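Local coordinates for farnesyltransferase, putative (Trypanosoma cruzi, PDB 3WCA), which probably condenses two molecules of farnesyl diphosphate into squalene, a magnesium-dependent step of sterol biosynthesis that draws on NADH or NADPH, at residues Q284-A289 against M328-T333; G142-F146 against L159-V164. The protein carries 1 engineered substitution. All coordinates share one frame; numbering follows the deposited sequence.

Contact 1 of 2, residues Q284-A289 against M328-T333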
ATOM      1  N   GLN A 284      -2.424   8.227   3.352  1.00 22.13           N
ATOM      2  CA  GLN A 284      -1.502   9.032   2.568  1.00 23.42           C
ATOM      3  C   GLN A 284      -0.704   9.967   3.479  1.00 22.84           C
ATOM      4  O   GLN A 284       0.511  10.082   3.342  1.00 22.83           O
ATOM      5  CB  GLN A 284      -2.247   9.859   1.509  1.00 21.57           C
ATOM      6  CG  GLN A 284      -3.008   9.043   0.447  1.00 22.71           C
ATOM      7  CD  GLN A 284      -2.110   8.118  -0.347  1.00 22.06           C
ATOM      8  OE1 GLN A 284      -0.959   8.453  -0.641  1.00 24.49           O
ATOM      9  NE2 GLN A 284      -2.629   6.951  -0.708  1.00 19.12           N
ATOM     10  N   VAL A 285      -1.376  10.640   4.407  1.00 21.72           N
ATOM     11  CA  VAL A 285      -0.661  11.539   5.306  1.00 22.75           C
ATOM     12  C   VAL A 285       0.342  10.747   6.169  1.00 24.55           C
ATOM     13  O   VAL A 285       1.447  11.215   6.437  1.00 26.93           O
ATOM     14  CB  VAL A 285      -1.637  12.317   6.202  1.00 22.45           C
ATOM     15  CG1 VAL A 285      -0.867  13.158   7.208  1.00 23.90           C
ATOM     16  CG2 VAL A 285      -2.525  13.205   5.339  1.00 23.38           C
ATOM     17  N   MET A 286      -0.042   9.546   6.588  1.00 25.16           N
ATOM     18  CA  MET A 286       0.835   8.688   7.387  1.00 28.20           C
ATOM     19  C   MET A 286       2.070   8.267   6.578  1.00 28.24           C
ATOM     20  O   MET A 286       3.169   8.166   7.112  1.00 28.95           O
ATOM     21  CB  MET A 286       0.088   7.430   7.799  1.00 29.43           C
ATOM     22  CG  MET A 286      -1.161   7.712   8.556  1.00 37.72           C
ATOM     23  SD  MET A 286      -0.864   7.392  10.256  1.00 48.60           S
ATOM     24  CE  MET A 286      -1.826   5.877  10.367  1.00 43.79           C
ATOM     25  N   ALA A 287       1.861   7.995   5.296  1.00 26.70           N
ATOM     26  CA  ALA A 287       2.946   7.586   4.419  1.00 27.76           C
ATOM     27  C   ALA A 287       3.947   8.723   4.266  1.00 26.48           C
ATOM     28  O   ALA A 287       5.157   8.500   4.312  1.00 27.95           O
ATOM     29  CB  ALA A 287       2.394   7.176   3.050  1.00 25.46           C
ATOM     30  N   MET A 288       3.448   9.944   4.095  1.00 26.07           N
ATOM     31  CA  MET A 288       4.339  11.085   3.950  1.00 26.21           C
ATOM     32  C   MET A 288       5.108  11.342   5.247  1.00 27.18           C
ATOM     33  O   MET A 288       6.265  11.768   5.202  1.00 26.84           O
ATOM     34  CB  MET A 288       3.568  12.336   3.527  1.00 26.67           C
ATOM     35  CG  MET A 288       4.468  13.544   3.238  1.00 34.70           C
ATOM     36  SD  MET A 288       5.545  13.382   1.767  1.00 35.89           S
ATOM     37  CE  MET A 288       4.377  13.726   0.550  1.00 40.86           C
ATOM     38  N   ALA A 289       4.483  11.071   6.397  1.00 23.46           N
ATOM     39  CA  ALA A 289       5.164  11.266   7.679  1.00 24.19           C
ATOM     40  C   ALA A 289       6.280  10.224   7.796  1.00 25.00           C
ATOM     41  O   ALA A 289       7.402  10.544   8.208  1.00 25.26           O
ATOM     42  CB  ALA A 289       4.184  11.125   8.859  1.00 20.44           C
ATOM     43  N   MET A 328      -0.933  19.451   6.601  1.00 36.00           N
ATOM     44  CA  MET A 328      -0.117  18.431   7.261  1.00 34.44           C
ATOM     45  C   MET A 328       0.865  17.802   6.263  1.00 32.06           C
ATOM     46  O   MET A 328       1.992  17.483   6.622  1.00 29.79           O
ATOM     47  CB  MET A 328      -0.985  17.344   7.892  1.00 36.58           C
ATOM     48  CG  MET A 328      -1.645  17.778   9.194  1.00 37.84           C
ATOM     49  SD  MET A 328      -2.422  16.402  10.057  1.00 41.31           S
ATOM     50  CE  MET A 328      -3.925  16.271   9.115  1.00 38.99           C
ATOM     51  N   LEU A 329       0.439  17.632   5.013  1.00 30.32           N
ATOM     52  CA  LEU A 329       1.314  17.062   3.987  1.00 33.19           C
ATOM     53  C   LEU A 329       2.424  18.063   3.669  1.00 34.64           C
ATOM     54  O   LEU A 329       3.575  17.685   3.440  1.00 31.68           O
ATOM     55  CB  LEU A 329       0.536  16.752   2.703  1.00 32.61           C
ATOM     56  CG  LEU A 329      -0.464  15.592   2.701  1.00 32.91           C
ATOM     57  CD1 LEU A 329      -1.190  15.540   1.356  1.00 32.24           C
ATOM     58  CD2 LEU A 329       0.264  14.282   2.959  1.00 31.08           C
ATOM     59  N   LYS A 330       2.070  19.344   3.650  1.00 35.22           N
ATOM     60  CA  LYS A 330       3.058  20.377   3.383  1.00 35.94           C
ATOM     61  C   LYS A 330       4.078  20.349   4.520  1.00 35.06           C
ATOM     62  O   LYS A 330       5.293  20.350   4.291  1.00 34.05           O
ATOM     63  CB  LYS A 330       2.393  21.752   3.315  1.00 40.52           C
ATOM     64  CG  LYS A 330       3.340  22.851   2.851  1.00 46.21           C
ATOM     65  CD  LYS A 330       2.785  24.232   3.130  1.00 49.05           C
ATOM     66  CE  LYS A 330       2.420  24.929   1.844  1.00 53.79           C
ATOM     67  NZ  LYS A 330       1.520  24.065   1.035  1.00 55.62           N
ATOM     68  N   THR A 331       3.572  20.310   5.749  1.00 33.57           N
ATOM     69  CA  THR A 331       4.430  20.264   6.927  1.00 34.04           C
ATOM     70  C   THR A 331       5.431  19.112   6.878  1.00 32.90           C
ATOM     71  O   THR A 331       6.620  19.309   7.126  1.00 33.74           O
ATOM     72  CB  THR A 331       3.613  20.113   8.225  1.00 35.61           C
ATOM     73  OG1 THR A 331       2.853  21.305   8.459  1.00 41.27           O
ATOM     74  CG2 THR A 331       4.538  19.873   9.403  1.00 36.98           C
ATOM     75  N   TYR A 332       4.948  17.910   6.585  1.00 29.88           N
ATOM     76  CA  TYR A 332       5.829  16.757   6.513  1.00 29.55           C
ATOM     77  C   TYR A 332       6.759  16.845   5.311  1.00 30.48           C
ATOM     78  O   TYR A 332       7.923  16.472   5.392  1.00 30.79           O
ATOM     79  CB  TYR A 332       5.012  15.470   6.470  1.00 27.12           C
ATOM     80  CG  TYR A 332       4.470  15.095   7.829  1.00 25.69           C
ATOM     81  CD1 TYR A 332       5.332  14.792   8.880  1.00 26.66           C
ATOM     82  CD2 TYR A 332       3.097  15.090   8.078  1.00 24.32           C
ATOM     83  CE1 TYR A 332       4.845  14.492  10.150  1.00 27.57           C
ATOM     84  CE2 TYR A 332       2.594  14.797   9.343  1.00 25.38           C
ATOM     85  CZ  TYR A 332       3.467  14.499  10.372  1.00 28.65           C
ATOM     86  OH  TYR A 332       2.969  14.193  11.620  1.00 33.48           O
ATOM     87  N   THR A 333       6.247  17.342   4.194  1.00 30.93           N
ATOM     88  CA  THR A 333       7.068  17.485   3.004  1.00 32.42           C
ATOM     89  C   THR A 333       8.215  18.437   3.320  1.00 33.90           C
ATOM     90  O   THR A 333       9.349  18.214   2.896  1.00 35.03           O
ATOM     91  CB  THR A 333       6.270  18.072   1.829  1.00 32.49           C
ATOM     92  OG1 THR A 333       5.178  17.201   1.504  1.00 33.63           O
ATOM     93  CG2 THR A 333       7.180  18.246   0.609  1.00 32.77           C
TER
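Y332 lays one face of its ring against the methyl of A289, a compact example of a methyl on one helix covered by an aromatic from the next. The A289 CB lies over the middle of the ring, 3.7 Å from its centroid and 12° off the normal, a CH-pi contact. A chi1 of -77° sends CG of Y332 away from its carbonyl carbon toward the other helix, and rotation about CB-CG then presents the face to A289; V285 CG1 comes to the ring only obliquely. One turn back, L329 uses a single branch: its CD2 reaches 3.7 Å from V285 CA and 3.8 Å from V285 CG2, and also meets M288 CB. The folded chain of M288 runs alongside Y332, pointing the other way, with M288 CG 3.8 Å from Y332 CB and M288 CE 3.7 Å from T333 OG1. That hydroxyl donates to L329 O at 2.6 Å, from the carbonyl face opposite to that used by T333 N. No hydrogen bond crosses this parallel helix packing of the all-helical squalene/phytoene synthase fold, away from the metal site; the segment axes approach to 9.2 Å at 13°. Helix 309-318 flanks the pair through I315, which touches V285 and Y332. T333 packs on helix 347-362, while Q284, its side chain about 4 Å from the bound farnesyl thiodiphosphate at the nearest atoms, hydrogen-bonds through NE2 to M196 O on helix 191-207.

Contact 2 of 2, residues G142-F146 against L159-V164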
ATOM      1  N   GLY A 142      -1.038 -10.987 -11.553  1.00 36.77           N
ATOM      2  CA  GLY A 142       0.137 -10.143 -11.459  1.00 36.93           C
ATOM      3  C   GLY A 142       1.112 -10.759 -10.470  1.00 38.39           C
ATOM      4  O   GLY A 142       2.319 -10.802 -10.703  1.00 38.09           O
ATOM      5  N   MET A 143       0.592 -11.248  -9.353  1.00 39.39           N
ATOM      6  CA  MET A 143       1.450 -11.870  -8.359  1.00 40.31           C
ATOM      7  C   MET A 143       2.133 -13.083  -8.989  1.00 42.85           C
ATOM      8  O   MET A 143       3.319 -13.324  -8.751  1.00 45.33           O
ATOM      9  CB  MET A 143       0.639 -12.321  -7.142  1.00 38.15           C
ATOM     10  CG  MET A 143       0.044 -11.197  -6.290  1.00 39.80           C
ATOM     11  SD  MET A 143      -0.981 -11.905  -4.973  1.00 37.62           S
ATOM     12  CE  MET A 143      -0.929 -10.589  -3.716  1.00 41.11           C
ATOM     13  N   CYS A 144       1.381 -13.849  -9.778  1.00 41.72           N
ATOM     14  CA  CYS A 144       1.934 -15.031 -10.430  1.00 43.21           C
ATOM     15  C   CYS A 144       3.121 -14.646 -11.296  1.00 43.38           C
ATOM     16  O   CYS A 144       4.145 -15.326 -11.287  1.00 43.85           O
ATOM     17  CB  CYS A 144       0.875 -15.740 -11.285  1.00 40.15           C
ATOM     18  SG  CYS A 144      -0.310 -16.733 -10.337  1.00 38.10           S
ATOM     19  N   ASP A 145       2.982 -13.548 -12.028  1.00 43.82           N
ATOM     20  CA  ASP A 145       4.054 -13.074 -12.892  1.00 44.52           C
ATOM     21  C   ASP A 145       5.338 -12.830 -12.108  1.00 45.51           C
ATOM     22  O   ASP A 145       6.419 -13.233 -12.543  1.00 46.10           O
ATOM     23  CB  ASP A 145       3.630 -11.786 -13.611  1.00 45.57           C
ATOM     24  CG  ASP A 145       4.716 -11.244 -14.542  1.00 49.32           C
ATOM     25  OD1 ASP A 145       5.494 -12.053 -15.098  1.00 51.71           O
ATOM     26  OD2 ASP A 145       4.785 -10.009 -14.734  1.00 49.17           O
ATOM     27  N   PHE A 146       5.227 -12.181 -10.949  1.00 43.66           N
ATOM     28  CA  PHE A 146       6.407 -11.886 -10.139  1.00 43.00           C
ATOM     29  C   PHE A 146       6.801 -12.976  -9.156  1.00 43.12           C
ATOM     30  O   PHE A 146       7.731 -12.800  -8.377  1.00 41.80           O
ATOM     31  CB  PHE A 146       6.238 -10.554  -9.402  1.00 39.27           C
ATOM     32  CG  PHE A 146       6.419  -9.357 -10.285  1.00 38.41           C
ATOM     33  CD1 PHE A 146       7.692  -8.961 -10.684  1.00 36.92           C
ATOM     34  CD2 PHE A 146       5.314  -8.662 -10.774  1.00 37.38           C
ATOM     35  CE1 PHE A 146       7.867  -7.893 -11.562  1.00 36.22           C
ATOM     36  CE2 PHE A 146       5.477  -7.590 -11.651  1.00 38.60           C
ATOM     37  CZ  PHE A 146       6.761  -7.205 -12.047  1.00 38.72           C
ATOM     38  N   LEU A 159       5.377  -1.761 -11.896  1.00 34.50           N
ATOM     39  CA  LEU A 159       4.331  -2.702 -12.276  1.00 33.74           C
ATOM     40  C   LEU A 159       3.945  -3.606 -11.113  1.00 32.72           C
ATOM     41  O   LEU A 159       2.761  -3.876 -10.902  1.00 34.15           O
ATOM     42  CB  LEU A 159       4.758  -3.538 -13.493  1.00 34.93           C
ATOM     43  CG  LEU A 159       3.718  -4.523 -14.055  1.00 39.42           C
ATOM     44  CD1 LEU A 159       2.479  -3.756 -14.544  1.00 32.36           C
ATOM     45  CD2 LEU A 159       4.349  -5.353 -15.204  1.00 36.88           C
ATOM     46  N   TYR A 160       4.932  -4.073 -10.356  1.00 30.51           N
ATOM     47  CA  TYR A 160       4.633  -4.932  -9.214  1.00 30.58           C
ATOM     48  C   TYR A 160       3.805  -4.156  -8.173  1.00 29.98           C
ATOM     49  O   TYR A 160       2.894  -4.715  -7.559  1.00 30.15           O
ATOM     50  CB  TYR A 160       5.916  -5.466  -8.560  1.00 27.80           C
ATOM     51  CG  TYR A 160       5.644  -6.329  -7.345  1.00 30.95           C
ATOM     52  CD1 TYR A 160       5.217  -7.650  -7.483  1.00 31.79           C
ATOM     53  CD2 TYR A 160       5.754  -5.804  -6.052  1.00 31.07           C
ATOM     54  CE1 TYR A 160       4.898  -8.427  -6.363  1.00 33.74           C
ATOM     55  CE2 TYR A 160       5.439  -6.567  -4.928  1.00 33.21           C
ATOM     56  CZ  TYR A 160       5.009  -7.877  -5.089  1.00 33.53           C
ATOM     57  OH  TYR A 160       4.679  -8.631  -3.983  1.00 35.56           O
ATOM     58  N   CYS A 161       4.136  -2.881  -7.975  1.00 26.92           N
ATOM     59  CA  CYS A 161       3.406  -2.048  -7.031  1.00 28.01           C
ATOM     60  C   CYS A 161       1.977  -1.893  -7.525  1.00 27.96           C
ATOM     61  O   CYS A 161       1.034  -1.858  -6.729  1.00 24.88           O
ATOM     62  CB  CYS A 161       4.068  -0.665  -6.882  1.00 27.53           C
ATOM     63  SG  CYS A 161       5.597  -0.697  -5.898  1.00 29.63           S
ATOM     64  N   HIS A 162       1.825  -1.807  -8.844  1.00 29.18           N
ATOM     65  CA  HIS A 162       0.509  -1.674  -9.458  1.00 28.65           C
ATOM     66  C   HIS A 162      -0.359  -2.880  -9.107  1.00 29.97           C
ATOM     67  O   HIS A 162      -1.495  -2.726  -8.657  1.00 32.46           O
ATOM     68  CB  HIS A 162       0.646  -1.562 -10.982  1.00 30.07           C
ATOM     69  CG  HIS A 162      -0.638  -1.764 -11.725  1.00 30.11           C
ATOM     70  ND1 HIS A 162      -1.664  -0.845 -11.702  1.00 30.76           N
ATOM     71  CD2 HIS A 162      -1.065  -2.789 -12.503  1.00 28.32           C
ATOM     72  CE1 HIS A 162      -2.670  -1.294 -12.435  1.00 32.32           C
ATOM     73  NE2 HIS A 162      -2.332  -2.472 -12.931  1.00 30.42           N
ATOM     74  N   TYR A 163       0.189  -4.075  -9.293  1.00 28.72           N
ATOM     75  CA  TYR A 163      -0.538  -5.308  -9.014  1.00 31.32           C
ATOM     76  C   TYR A 163      -0.933  -5.528  -7.561  1.00 31.19           C
ATOM     77  O   TYR A 163      -1.997  -6.086  -7.292  1.00 33.24           O
ATOM     78  CB  TYR A 163       0.271  -6.543  -9.455  1.00 33.16           C
ATOM     79  CG  TYR A 163       0.449  -6.737 -10.959  1.00 37.80           C
ATOM     80  CD1 TYR A 163      -0.646  -6.750 -11.824  1.00 39.36           C
ATOM     81  CD2 TYR A 163       1.716  -6.947 -11.503  1.00 39.10           C
ATOM     82  CE1 TYR A 163      -0.482  -6.973 -13.203  1.00 41.10           C
ATOM     83  CE2 TYR A 163       1.895  -7.168 -12.870  1.00 42.33           C
ATOM     84  CZ  TYR A 163       0.797  -7.181 -13.715  1.00 43.82           C
ATOM     85  OH  TYR A 163       0.989  -7.394 -15.065  1.00 44.60           O
ATOM     86  N   VAL A 164      -0.087  -5.120  -6.617  1.00 27.84           N
ATOM     87  CA  VAL A 164      -0.414  -5.381  -5.230  1.00 25.86           C
ATOM     88  C   VAL A 164      -0.942  -4.208  -4.425  1.00 25.54           C
ATOM     89  O   VAL A 164      -1.366  -4.404  -3.289  1.00 24.95           O
ATOM     90  CB  VAL A 164       0.796  -6.003  -4.468  1.00 27.61           C
ATOM     91  CG1 VAL A 164       1.290  -7.263  -5.218  1.00 26.64           C
ATOM     92  CG2 VAL A 164       1.922  -4.969  -4.315  1.00 18.14           C
TER
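G142 brings its CA over the centre of the Y163 ring, 3.3 Å from the centroid, and so illustrates how a glycine can bring a helix backbone right up to an aromatic face: the backbone carbon itself lies on the ring. Y163 reaches the spot with CG anti to its carbonyl carbon (chi1 -69°), and its ring then meets F146 edge to edge, Y163 CE2 to F146 CE2 at 3.8 Å, with the two planes well tilted against each other. Y160 adopts the other common conformation, CG opposite the backbone N at 178°, which carries its ring over the F146 face, edge first. The result is an offset edge-to-face pair, centroids 5.2 Å apart and planes at 84°, with F146 CD2 3.4 Å from Y160 CD1. Over the same phenylalanine sits Y160 CB, 3.9 Å from the ring centroid and displaced toward the rim, while L159 CG closes on the ring edge. M143 brings CG to 4.3 Å from V164 CG1. The contact is thus apolar and aromatic, without a hydrogen bond across it, and the polar ends of two of its residues have partners elsewhere: D145 forms a salt bridge with R149, and Y160 OH hydrogen-bonds E71, a magnesium ligand. That bond makes Y160 a second-shell residue of the metal site, and packing against F146 probably limits the movement of its ring.

How the contacts relate
Followed from the N terminus, the chain first passes the magnesium ligands D68, E71 and D72 on helix 51-72, then enters contact 2: after helix 126-147 the chain reverses through a short connection and helix 154-179 packs against it. This local closure is complete before contact 1 begins, so the two stand in series and neither nest nor cross. Contact 1 spans a longer excursion, 38 residues that include helix 309-318, and joins helix 274-294 to helix 322-338 near the C-terminal end. The contacts lie on opposite sides of the chain's centre, about 26 Å apart between centres, yet both have neighbours on helix 191-207, which links them indirectly within the all-helical fold.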